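Local coordinates for protein N-acetylglucosamine-6-phosphate deacetylase (Mycobacterium smegmatis, PDB 6FV4) that probably removes the acetyl group from N-acetylglucosamine-6-phosphate, as a metal-dependent hydrolase of the NagA family, at residues 93-98 with 321-326; 224-229 with 242-247; 250-255 with 267-272; 371-376 with 389-394. The protein carries 1 engineered substitution. All blocks are in the same frame, centred on the assembly; numbering follows the deposited sequence.

Contact 1 (93-98 with 321-326)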
loop_
_atom_site.group_PDB
_atom_site.type_symbol
_atom_site.label_atom_id
_atom_site.label_comp_id
_atom_site.label_asym_id
_atom_site.label_seq_id
_atom_site.Cartn_x
_atom_site.Cartn_y
_atom_site.Cartn_z
ATOM N N VAL B 93 12.299 -20.048 25.388
ATOM C CA VAL B 93 11.383 -19.228 26.170
ATOM C C VAL B 93 12.157 -18.260 27.050
ATOM O O VAL B 93 11.825 -17.075 27.127
ATOM C CB VAL B 93 10.448 -20.130 26.998
ATOM C CG1 VAL B 93 9.783 -19.333 28.103
ATOM C CG2 VAL B 93 9.418 -20.780 26.078
ATOM N N ALA B 94 13.211 -18.741 27.715
ATOM C CA ALA B 94 13.963 -17.875 28.619
ATOM C C ALA B 94 14.603 -16.713 27.868
ATOM O O ALA B 94 14.688 -15.600 28.393
ATOM C CB ALA B 94 15.031 -18.675 29.360
ATOM N N LEU B 95 15.060 -16.956 26.638
ATOM C CA LEU B 95 15.707 -15.903 25.867
ATOM C C LEU B 95 14.717 -14.819 25.483
ATOM O O LEU B 95 14.940 -13.635 25.747
ATOM C CB LEU B 95 16.358 -16.471 24.606
ATOM C CG LEU B 95 16.891 -15.204 23.953
ATOM C CD1 LEU B 95 18.306 -14.925 24.408
ATOM C CD2 LEU B 95 16.722 -15.180 22.440
ATOM N N HIS B 96 13.623 -15.207 24.832
ATOM C CA HIS B 96 12.661 -14.220 24.365
ATOM C C HIS B 96 11.933 -13.542 25.516
ATOM O O HIS B 96 11.638 -12.347 25.436
ATOM C CB HIS B 96 11.681 -14.876 23.414
ATOM C CG HIS B 96 12.308 -15.233 22.110
ATOM N ND1 HIS B 96 12.488 -14.306 21.106
ATOM C CD2 HIS B 96 12.855 -16.388 21.667
ATOM C CE1 HIS B 96 13.098 -14.884 20.086
ATOM N NE2 HIS B 96 13.327 -16.147 20.398
ATOM N N ARG B 97 11.641 -14.282 26.590
ATOM C CA ARG B 97 11.013 -13.673 27.767
ATOM C C ARG B 97 11.866 -12.538 28.331
ATOM O O ARG B 97 11.338 -11.494 28.736
ATOM C CB ARG B 97 10.770 -14.736 28.851
ATOM C CG ARG B 97 9.445 -14.604 29.603
ATOM C CD ARG B 97 9.071 -15.907 30.339
ATOM N NE ARG B 97 7.984 -16.638 29.693
ATOM C CZ ARG B 97 7.473 -17.783 30.152
ATOM N NH1 ARG B 97 7.942 -18.325 31.264
ATOM N NH2 ARG B 97 6.494 -18.397 29.497
ATOM N N ALA B 98 13.190 -12.729 28.367
ATOM C CA ALA B 98 14.093 -11.718 28.896
ATOM C C ALA B 98 14.132 -10.472 28.021
ATOM O O ALA B 98 14.552 -9.412 28.490
ATOM C CB ALA B 98 15.503 -12.296 29.037
ATOM N N THR B 321 17.311 -13.484 13.350
ATOM C CA THR B 321 17.772 -13.569 14.732
ATOM C C THR B 321 17.229 -12.396 15.529
ATOM O O THR B 321 17.890 -11.856 16.418
ATOM C CB THR B 321 19.298 -13.651 14.850
ATOM O OG1 THR B 321 19.922 -12.680 14.015
ATOM C CG2 THR B 321 19.808 -15.038 14.467
ATOM N N ALA B 322 16.002 -12.001 15.211
ATOM C CA ALA B 322 15.372 -10.845 15.828
ATOM C C ALA B 322 14.675 -11.248 17.115
ATOM O O ALA B 322 14.170 -12.364 17.241
ATOM C CB ALA B 322 14.354 -10.210 14.881
ATOM N N THR B 323 14.658 -10.330 18.076
ATOM C CA THR B 323 13.797 -10.426 19.248
ATOM C C THR B 323 12.710 -9.368 19.145
ATOM O O THR B 323 12.851 -8.373 18.425
ATOM C CB THR B 323 14.581 -10.217 20.550
ATOM O OG1 THR B 323 15.152 -8.902 20.549
ATOM C CG2 THR B 323 15.688 -11.236 20.679
ATOM N N MET B 324 11.619 -9.580 19.877
ATOM C CA MET B 324 10.541 -8.596 19.828
ATOM C C MET B 324 11.025 -7.226 20.265
ATOM O O MET B 324 10.532 -6.217 19.753
ATOM C CB MET B 324 9.356 -9.031 20.680
ATOM C CG MET B 324 8.482 -10.082 20.024
ATOM S SD MET B 324 7.739 -9.742 18.418
ATOM C CE MET B 324 6.208 -8.898 18.870
ATOM N N GLU B 325 11.984 -7.176 21.198
ATOM C CA GLU B 325 12.609 -5.918 21.592
ATOM C C GLU B 325 13.226 -5.194 20.394
ATOM O O GLU B 325 13.114 -3.968 20.272
ATOM C CB GLU B 325 13.678 -6.197 22.656
ATOM C CG GLU B 325 14.607 -5.031 22.931
ATOM C CD GLU B 325 15.620 -5.340 24.003
ATOM O OE1 GLU B 325 16.354 -4.427 24.421
ATOM O OE2 GLU B 325 15.672 -6.499 24.445
ATOM N N GLN B 326 13.894 -5.934 19.502
ATOM C CA GLN B 326 14.527 -5.294 18.352
ATOM C C GLN B 326 13.496 -4.846 17.325
ATOM O O GLN B 326 13.607 -3.747 16.770
ATOM C CB GLN B 326 15.545 -6.238 17.704
ATOM C CG GLN B 326 16.830 -6.412 18.504
ATOM C CD GLN B 326 17.649 -7.609 18.043
ATOM O OE1 GLN B 326 17.463 -8.716 18.538
ATOM N NE2 GLN B 326 18.573 -7.387 17.109
#
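His96 meets Ala322 and Thr323 where helix 86-98 passes the start of helix 324-334. The contacts between the segments are van der Waals in kind. The His96 ring turns its edge to the Ala322 carbonyl: CE1 lies 3.9 Å from Ala322 O, which sits near the ring plane. Thr323 adds its methyl, CG2, which approaches the ring obliquely. Leu95 CD2 reaches the same methyl at 4.4 Å and also lies over one face of the His96 ring, offset toward the rim. With CG anti to the carbonyl carbon (chi1 -71°), the imidazole leans from its helix toward segment 321-326.

The polar groups find their partners within their own segment or elsewhere. His96 NE2 is hydrogen-bonded to Gly75 O, just after the zinc ligands His72 and His74. Thr323 is the N-cap of helix 324-334 and forms a capping box with Gln326. Gln326 OE1 accepts from two donors: Thr323 N at 3.3 Å, above the carbonyl plane, and Thr323 OG1 at 3.1 Å, on a lone pair. The return bond from Gln326 N to Thr323 OG1 is weak.

The hydroxyl of Thr323 is thus used for the cap, and its methyl is left for Leu95 and His96. The chemistry implies a buried packing contact, with the histidine's strongest polar tie to the backbone of strand 63-76, which also carries the zinc ligands.

Contact 2 (224-229 with 242-247). With CD (cadmium ion), chain J.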
loop_
_atom_site.group_PDB
_atom_site.type_symbol
_atom_site.label_atom_id
_atom_site.label_comp_id
_atom_site.label_asym_id
_atom_site.label_seq_id
_atom_site.Cartn_x
_atom_site.Cartn_y
_atom_site.Cartn_z
ATOM N N THR B 224 1.049 -14.791 6.692
ATOM C CA THR B 224 2.341 -15.208 7.243
ATOM C C THR B 224 3.476 -14.442 6.574
ATOM O O THR B 224 3.606 -14.488 5.350
ATOM C CB THR B 224 2.567 -16.713 7.038
ATOM O OG1 THR B 224 1.456 -17.441 7.556
ATOM C CG2 THR B 224 3.821 -17.165 7.745
ATOM N N HIS B 225 4.348 -13.842 7.401
ATOM C CA HIS B 225 5.372 -12.851 7.064
ATOM C C HIS B 225 5.257 -12.293 5.644
ATOM O O HIS B 225 5.972 -12.720 4.724
ATOM C CB HIS B 225 6.792 -13.387 7.319
ATOM C CG HIS B 225 7.074 -14.732 6.710
ATOM N ND1 HIS B 225 6.638 -15.096 5.457
ATOM C CD2 HIS B 225 7.785 -15.783 7.180
ATOM C CE1 HIS B 225 7.065 -16.312 5.175
ATOM N NE2 HIS B 225 7.781 -16.741 6.196
ATOM N N LEU B 226 4.334 -11.344 5.490
ATOM C CA LEU B 226 4.049 -10.670 4.229
ATOM C C LEU B 226 5.323 -10.312 3.481
ATOM O O LEU B 226 6.269 -9.789 4.070
ATOM C CB LEU B 226 3.240 -9.397 4.497
ATOM C CG LEU B 226 2.446 -8.907 3.290
ATOM C CD1 LEU B 226 1.196 -9.716 3.099
ATOM C CD2 LEU B 226 2.084 -7.425 3.444
ATOM N N PHE B 227 5.323 -10.620 2.179
ATOM C CA PHE B 227 6.382 -10.393 1.196
ATOM C C PHE B 227 7.469 -11.464 1.238
ATOM O O PHE B 227 8.116 -11.719 0.214
ATOM C CB PHE B 227 7.008 -8.997 1.348
ATOM C CG PHE B 227 6.143 -7.885 0.805
ATOM C CD1 PHE B 227 6.124 -7.600 -0.561
ATOM C CD2 PHE B 227 5.328 -7.148 1.656
ATOM C CE1 PHE B 227 5.324 -6.570 -1.070
ATOM C CE2 PHE B 227 4.521 -6.127 1.159
ATOM C CZ PHE B 227 4.517 -5.835 -0.212
ATOM N N ASN B 228 7.695 -12.094 2.387
ATOM C CA ASN B 228 8.680 -13.177 2.454
ATOM C C ASN B 228 8.038 -14.491 2.050
ATOM O O ASN B 228 6.916 -14.793 2.463
ATOM C CB ASN B 228 9.282 -13.308 3.854
ATOM C CG ASN B 228 10.016 -12.070 4.281
ATOM O OD1 ASN B 228 9.697 -11.465 5.311
ATOM N ND2 ASN B 228 10.993 -11.660 3.481
ATOM N N ALA B 229 8.753 -15.265 1.223
ATOM C CA ALA B 229 8.288 -16.580 0.759
ATOM C C ALA B 229 6.936 -16.474 0.062
ATOM O O ALA B 229 6.045 -17.302 0.246
ATOM C CB ALA B 229 8.229 -17.590 1.908
ATOM N N VAL B 242 -1.485 -8.289 -1.950
ATOM C CA VAL B 242 -2.487 -7.246 -2.156
ATOM C C VAL B 242 -3.860 -7.719 -1.704
ATOM O O VAL B 242 -4.595 -6.965 -1.050
ATOM C CB VAL B 242 -2.478 -6.775 -3.625
ATOM C CG1 VAL B 242 -3.695 -5.899 -3.935
ATOM C CG2 VAL B 242 -1.188 -5.995 -3.897
ATOM N N ALA B 243 -4.217 -8.979 -2.013
ATOM C CA ALA B 243 -5.431 -9.570 -1.449
ATOM C C ALA B 243 -5.409 -9.513 0.070
ATOM O O ALA B 243 -6.423 -9.189 0.702
ATOM C CB ALA B 243 -5.600 -11.020 -1.927
ATOM N N LEU B 244 -4.250 -9.777 0.670
ATOM C CA LEU B 244 -4.144 -9.785 2.128
ATOM C C LEU B 244 -4.240 -8.383 2.726
ATOM O O LEU B 244 -4.862 -8.203 3.782
ATOM C CB LEU B 244 -2.848 -10.478 2.557
ATOM C CG LEU B 244 -2.827 -12.003 2.357
ATOM C CD1 LEU B 244 -1.390 -12.510 2.368
ATOM C CD2 LEU B 244 -3.641 -12.710 3.447
ATOM N N THR B 245 -3.633 -7.370 2.083
ATOM C CA THR B 245 -3.745 -6.019 2.623
ATOM C C THR B 245 -5.112 -5.410 2.360
ATOM O O THR B 245 -5.553 -4.546 3.129
ATOM C CB THR B 245 -2.656 -5.097 2.061
ATOM O OG1 THR B 245 -2.635 -5.167 0.632
ATOM C CG2 THR B 245 -1.288 -5.487 2.594
ATOM N N GLU B 246 -5.794 -5.864 1.309
ATOM C CA GLU B 246 -7.057 -5.270 0.900
ATOM C C GLU B 246 -8.187 -5.587 1.879
ATOM O O GLU B 246 -9.038 -4.733 2.138
ATOM C CB GLU B 246 -7.376 -5.760 -0.508
ATOM C CG GLU B 246 -8.821 -5.867 -0.901
ATOM C CD GLU B 246 -8.963 -6.402 -2.321
ATOM O OE1 GLU B 246 -9.099 -7.629 -2.503
ATOM O OE2 GLU B 246 -8.902 -5.591 -3.264
ATOM N N ASP B 247 -8.204 -6.797 2.452
ATOM C CA ASP B 247 -9.360 -7.284 3.201
ATOM C C ASP B 247 -9.242 -6.988 4.700
ATOM O O ASP B 247 -8.270 -7.392 5.346
ATOM C CB ASP B 247 -9.523 -8.780 2.977
ATOM C CG ASP B 247 -10.871 -9.285 3.451
ATOM O OD1 ASP B 247 -11.144 -9.190 4.671
ATOM O OD2 ASP B 247 -11.660 -9.735 2.595
HETATM CD CD CD J . 8.695 -18.962 6.718
HETATM O O HOH W 1 10.752 -18.105 5.393
#
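The His225 ring is sandwiched within its own loop, while its neighbour Leu226 reaches across to Leu244 and Thr245. Asn228 CB lies 3.5 Å above one face of the imidazole, offset toward the rim. Thr224 CG2 lies 4.1 Å above the opposite face, over the centre. At the ring's edge NE2 binds the cadmium ion at 2.5 Å. Glu138, His150, His204 and a water also bind this metal.

Leu226 makes the contact with helix 240-246. Its two methyls divide the work. CD1 packs on Leu244 CD1 at 3.9 Å, and the leucines lie alongside, running in opposite senses. CD2 meets Thr245 CG2 at 4.0 Å, the threonine branch standing roughly perpendicular to the leucine. Leu226 CG stands anti to the backbone N (chi1 -158°), which directs both methyls at the helix. The Thr245 hydroxyl bonds Ala241 O, while the methyl packs on the leucine.

A type II turn runs from His225 to Asn228, closed by Asn228 N to His225 O at 3.0 Å. The metal ligand and the apolar anchor are therefore consecutive residues pointing different ways. This is the amidohydrolase arrangement, in which a loop after a barrel strand carries a metal-binding histidine.

Contact 3 (250-255 with 267-272)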
loop_
_atom_site.group_PDB
_atom_site.type_symbol
_atom_site.label_atom_id
_atom_site.label_comp_id
_atom_site.label_asym_id
_atom_site.label_seq_id
_atom_site.Cartn_x
_atom_site.Cartn_y
_atom_site.Cartn_z
ATOM N N VAL B 250 -8.136 -9.450 7.649
ATOM C CA VAL B 250 -6.809 -10.057 7.680
ATOM C C VAL B 250 -5.867 -9.180 8.485
ATOM O O VAL B 250 -5.806 -7.959 8.275
ATOM C CB VAL B 250 -6.264 -10.273 6.259
ATOM C CG1 VAL B 250 -4.812 -10.771 6.317
ATOM C CG2 VAL B 250 -7.153 -11.249 5.492
ATOM N N THR B 251 -5.121 -9.798 9.396
ATOM C CA THR B 251 -3.998 -9.151 10.060
ATOM C C THR B 251 -2.698 -9.689 9.470
ATOM O O THR B 251 -2.435 -10.896 9.541
ATOM C CB THR B 251 -4.033 -9.383 11.566
ATOM O OG1 THR B 251 -5.275 -8.901 12.095
ATOM C CG2 THR B 251 -2.884 -8.625 12.227
ATOM N N VAL B 252 -1.868 -8.790 8.907
ATOM C CA VAL B 252 -0.647 -9.215 8.231
ATOM C C VAL B 252 0.525 -9.225 9.208
ATOM O O VAL B 252 0.681 -8.329 10.046
ATOM C CB VAL B 252 -0.362 -8.337 6.996
ATOM C CG1 VAL B 252 -1.449 -8.593 5.936
ATOM C CG2 VAL B 252 -0.258 -6.840 7.371
ATOM N N GLU B 253 1.327 -10.282 9.129
ATOM C CA GLU B 253 2.589 -10.364 9.848
ATOM C C GLU B 253 3.661 -9.670 9.035
ATOM O O GLU B 253 3.670 -9.737 7.805
ATOM C CB GLU B 253 3.032 -11.825 10.060
ATOM C CG GLU B 253 2.159 -12.689 10.956
ATOM C CD GLU B 253 2.683 -14.125 11.041
ATOM O OE1 GLU B 253 3.692 -14.452 10.344
ATOM O OE2 GLU B 253 2.091 -14.937 11.798
ATOM N N MET B 254 4.585 -9.016 9.723
ATOM C CA MET B 254 5.757 -8.519 9.029
ATOM C C MET B 254 6.964 -8.707 9.929
ATOM O O MET B 254 6.907 -8.414 11.128
ATOM C CB MET B 254 5.577 -7.026 8.618
ATOM C CG MET B 254 6.705 -6.502 7.781
ATOM S SD MET B 254 6.299 -4.980 6.873
ATOM C CE MET B 254 4.859 -5.478 5.925
ATOM N N ILE B 255 8.057 -9.206 9.353
ATOM C CA ILE B 255 9.334 -9.277 10.057
ATOM C C ILE B 255 10.047 -7.949 9.812
ATOM O O ILE B 255 10.592 -7.714 8.730
ATOM C CB ILE B 255 10.196 -10.451 9.587
ATOM C CG1 ILE B 255 9.450 -11.776 9.728
ATOM C CG2 ILE B 255 11.489 -10.481 10.389
ATOM C CD1 ILE B 255 10.067 -12.908 8.903
ATOM N N ARG B 267 6.486 0.775 6.239
ATOM C CA ARG B 267 5.705 2.015 6.265
ATOM C C ARG B 267 4.552 1.968 5.272
ATOM O O ARG B 267 3.424 2.356 5.595
ATOM C CB ARG B 267 6.611 3.211 5.945
ATOM C CG ARG B 267 7.149 3.949 7.136
ATOM C CD ARG B 267 7.667 5.357 6.749
ATOM N NE ARG B 267 8.553 5.358 5.576
ATOM C CZ ARG B 267 9.848 5.050 5.600
ATOM N NH1 ARG B 267 10.433 4.683 6.736
ATOM N NH2 ARG B 267 10.565 5.097 4.481
ATOM N N HIS B 268 4.838 1.563 4.035
ATOM C CA HIS B 268 3.803 1.409 3.013
ATOM C C HIS B 268 2.651 0.527 3.492
ATOM O O HIS B 268 1.473 0.871 3.335
ATOM C CB HIS B 268 4.442 0.806 1.760
ATOM C CG HIS B 268 3.489 0.605 0.623
ATOM N ND1 HIS B 268 3.005 1.649 -0.139
ATOM C CD2 HIS B 268 2.943 -0.521 0.109
ATOM C CE1 HIS B 268 2.196 1.172 -1.069
ATOM N NE2 HIS B 268 2.142 -0.144 -0.941
ATOM N N ILE B 269 2.976 -0.637 4.053
ATOM C CA ILE B 269 1.922 -1.552 4.482
ATOM C C ILE B 269 1.173 -0.973 5.675
ATOM O O ILE B 269 -0.061 -1.031 5.737
ATOM C CB ILE B 269 2.504 -2.949 4.770
ATOM C CG1 ILE B 269 3.021 -3.575 3.472
ATOM C CG2 ILE B 269 1.431 -3.877 5.402
ATOM C CD1 ILE B 269 1.981 -3.638 2.340
ATOM N N THR B 270 1.895 -0.397 6.638
ATOM C CA THR B 270 1.210 0.244 7.752
ATOM C C THR B 270 0.269 1.327 7.249
ATOM O O THR B 270 -0.880 1.412 7.695
ATOM C CB THR B 270 2.215 0.841 8.733
ATOM O OG1 THR B 270 3.076 -0.188 9.232
ATOM C CG2 THR B 270 1.490 1.505 9.886
ATOM N N GLN B 271 0.743 2.149 6.299
ATOM C CA GLN B 271 -0.084 3.183 5.684
ATOM C C GLN B 271 -1.307 2.567 5.005
ATOM O O GLN B 271 -2.413 3.112 5.093
ATOM C CB GLN B 271 0.792 3.992 4.701
ATOM C CG GLN B 271 0.171 5.183 4.013
ATOM C CD GLN B 271 1.167 5.944 3.097
ATOM O OE1 GLN B 271 2.302 5.497 2.849
ATOM N NE2 GLN B 271 0.735 7.103 2.606
ATOM N N THR B 272 -1.143 1.404 4.373
ATOM C CA THR B 272 -2.251 0.756 3.664
ATOM C C THR B 272 -3.277 0.145 4.624
ATOM O O THR B 272 -4.482 0.376 4.481
ATOM C CB THR B 272 -1.716 -0.331 2.716
ATOM O OG1 THR B 272 -0.718 0.219 1.854
ATOM C CG2 THR B 272 -2.834 -0.901 1.849
#
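Ile269 of helix 263-273 packs on Val252 and Met254 of strand 251-255. From the helix backbone its CB comes first, 3.6 Å from Met254 CE. The side chain then forks. CG1 also lies 3.6 Å from Met254 CE. The tip, CD1, meets Thr245 CG2 of helix 240-246 at 3.8 Å. The other branch, CG2, stands anti to the backbone N and touches both partners: Val252 CG2 at 3.9 Å and Met254 CE at 3.8 Å. The methionine methyl therefore sits against the base of the fork, while the valine meets one prong.

Met254 reaches this place with an extended start and a bend at chi3 (-57°), which turns CE back toward the isoleucine. Val252 and Met254 are two apart in the strand, so both face the helix. Glu253 between them faces elsewhere and hydrogen-bonds His72 ND1 and His225 N, next to the metal site.

His268 and Thr272 of the helix each hydrogen-bond their counterparts in the second subunit. Within the helix, Thr272 OG1 donates to His268 O at 2.7 Å. The strand, helix 263-273 and strand 278-281 form a beta-alpha-beta unit, and this apolar strand-to-helix layer is typical of the amidohydrolase barrel.

Contact 4 (371-376 with 389-394)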
loop_
_atom_site.group_PDB
_atom_site.type_symbol
_atom_site.label_atom_id
_atom_site.label_comp_id
_atom_site.label_asym_id
_atom_site.label_seq_id
_atom_site.Cartn_x
_atom_site.Cartn_y
_atom_site.Cartn_z
ATOM N N ALA B 371 -0.870 -9.368 34.466
ATOM C CA ALA B 371 0.156 -8.349 34.661
ATOM C C ALA B 371 1.421 -8.752 33.899
ATOM O O ALA B 371 2.410 -9.231 34.460
ATOM C CB ALA B 371 0.427 -8.142 36.144
ATOM N N ASP B 372 1.377 -8.535 32.586
ATOM C CA ASP B 372 2.506 -8.764 31.695
ATOM C C ASP B 372 2.903 -7.408 31.134
ATOM O O ASP B 372 2.098 -6.766 30.452
ATOM C CB ASP B 372 2.144 -9.707 30.549
ATOM C CG ASP B 372 1.588 -11.032 31.018
ATOM O OD1 ASP B 372 1.712 -11.371 32.214
ATOM O OD2 ASP B 372 1.019 -11.745 30.171
ATOM N N LEU B 373 4.117 -6.957 31.440
ATOM C CA LEU B 373 4.535 -5.639 30.984
ATOM C C LEU B 373 6.043 -5.629 30.794
ATOM O O LEU B 373 6.757 -6.520 31.266
ATOM C CB LEU B 373 4.092 -4.534 31.955
ATOM C CG LEU B 373 4.478 -4.598 33.439
ATOM C CD1 LEU B 373 5.933 -4.191 33.695
ATOM C CD2 LEU B 373 3.532 -3.698 34.248
ATOM N N VAL B 374 6.519 -4.586 30.109
ATOM C CA VAL B 374 7.925 -4.433 29.750
ATOM C C VAL B 374 8.339 -3.000 30.049
ATOM O O VAL B 374 7.598 -2.058 29.760
ATOM C CB VAL B 374 8.182 -4.774 28.263
ATOM C CG1 VAL B 374 9.640 -4.500 27.886
ATOM C CG2 VAL B 374 7.840 -6.221 27.977
ATOM N N VAL B 375 9.498 -2.838 30.670
ATOM C CA VAL B 375 10.016 -1.529 31.025
ATOM C C VAL B 375 11.147 -1.215 30.065
ATOM O O VAL B 375 12.039 -2.046 29.858
ATOM C CB VAL B 375 10.485 -1.481 32.486
ATOM C CG1 VAL B 375 10.798 -0.050 32.870
ATOM C CG2 VAL B 375 9.401 -2.050 33.407
ATOM N N LEU B 376 11.094 -0.030 29.458
ATOM C CA LEU B 376 12.064 0.382 28.456
ATOM C C LEU B 376 12.669 1.714 28.864
ATOM O O LEU B 376 11.967 2.573 29.404
ATOM C CB LEU B 376 11.405 0.515 27.076
ATOM C CG LEU B 376 10.523 -0.625 26.568
ATOM C CD1 LEU B 376 9.725 -0.167 25.355
ATOM C CD2 LEU B 376 11.372 -1.839 26.218
ATOM N N GLY B 389 2.506 -10.905 36.924
ATOM C CA GLY B 389 2.717 -10.172 38.159
ATOM C C GLY B 389 4.071 -10.332 38.814
ATOM O O GLY B 389 4.296 -9.737 39.876
ATOM N N GLU B 390 4.986 -11.096 38.227
ATOM C CA GLU B 390 6.298 -11.312 38.821
ATOM C C GLU B 390 7.386 -10.893 37.847
ATOM O O GLU B 390 7.233 -11.009 36.632
ATOM C CB GLU B 390 6.481 -12.770 39.225
ATOM C CG GLU B 390 5.419 -13.201 40.217
ATOM C CD GLU B 390 5.503 -14.656 40.572
ATOM O OE1 GLU B 390 6.621 -15.221 40.533
ATOM O OE2 GLU B 390 4.445 -15.237 40.902
ATOM N N TRP B 391 8.490 -10.396 38.389
ATOM C CA TRP B 391 9.590 -9.964 37.537
ATOM C C TRP B 391 10.281 -11.191 36.944
ATOM O O TRP B 391 10.871 -11.994 37.674
ATOM C CB TRP B 391 10.564 -9.106 38.335
ATOM C CG TRP B 391 9.954 -7.833 38.826
ATOM C CD1 TRP B 391 9.659 -7.499 40.121
ATOM C CD2 TRP B 391 9.553 -6.721 38.022
ATOM N NE1 TRP B 391 9.104 -6.239 40.170
ATOM C CE2 TRP B 391 9.029 -5.741 38.893
ATOM C CE3 TRP B 391 9.595 -6.453 36.648
ATOM C CZ2 TRP B 391 8.551 -4.520 38.433
ATOM C CZ3 TRP B 391 9.105 -5.236 36.192
ATOM C CH2 TRP B 391 8.592 -4.287 37.084
ATOM N N VAL B 392 10.161 -11.366 35.626
ATOM C CA VAL B 392 11.083 -12.239 34.899
ATOM C C VAL B 392 12.476 -11.626 34.906
ATOM O O VAL B 392 13.449 -12.248 35.350
ATOM C CB VAL B 392 10.593 -12.470 33.455
ATOM C CG1 VAL B 392 11.645 -13.229 32.644
ATOM C CG2 VAL B 392 9.272 -13.205 33.435
ATOM N N VAL B 393 12.573 -10.389 34.401
ATOM C CA VAL B 393 13.750 -9.527 34.491
ATOM C C VAL B 393 13.368 -8.353 35.385
ATOM O O VAL B 393 12.519 -7.534 35.021
ATOM C CB VAL B 393 14.209 -9.047 33.107
ATOM C CG1 VAL B 393 15.255 -7.922 33.217
ATOM C CG2 VAL B 393 14.759 -10.224 32.303
ATOM N N THR B 394 13.954 -8.298 36.572
ATOM C CA THR B 394 13.699 -7.209 37.502
ATOM C C THR B 394 14.544 -5.992 37.114
ATOM O O THR B 394 15.632 -6.151 36.544
ATOM C CB THR B 394 14.014 -7.665 38.929
ATOM O OG1 THR B 394 13.510 -6.720 39.883
ATOM C CG2 THR B 394 15.510 -7.844 39.126
#
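Trp391 turns one corner of its indole to Leu373 and Val375 of strand 373-376. The atom that touches both is CZ3. Val375 CG2 lies at the ring edge, near its plane, 4.2 Å from CZ3. Leu373 CD1 is equally far from CZ3 but approaches obliquely, and the two side chains are inclined to each other. The CB of Trp391 points away from the strand. The indole comes back because CG is anti to the carbonyl carbon (chi1 -64°) and the six-membered ring extends toward the leucine and valine. Met386 of strand 382-387 also touches both Leu373 and Trp391.

At the other end the contact is made by backbone. Gly389 N donates to Ala371 O at 3.0 Å with a nearly straight N-H...O angle of 169°. Ala371 CB lies close beside the same glycine, 3.5 Å from its N. Gly389 has a positive phi of 79°, a conformation that glycine adopts easily, at the turn before strand 390-391. Asp372 OD1 hydrogen-bonds Ala388 N.

A classic beta bulge at Val392 and Val393 interrupts pairing with strand 382-387. This antiparallel meander also pairs with strand 63-76 and touches strand 34-39, joining the small beta domain built from both chain ends.

All four contacts are largely buried, but they lie in different parts of the fold. Contacts 2 and 3 are neighbours, with centres 8 Å apart, and share the barrel wall. Leu226 N probably bonds Glu253 O between them, and both reach the second subunit. Their cross-segment chemistry is apolar, one layer behind the metal site, which His225 and Glu253 face. Contact 1 lies across the chain's centre from contact 2 and pairs a histidine edge with a carbonyl beside a helix cap. Contact 4 is farther from the active-site metals and includes partly exposed Trp391; it alone has a hydrogen bond between its segments. It touches contact 1 through Ala98 and Val393, and through Arg97 and Val392.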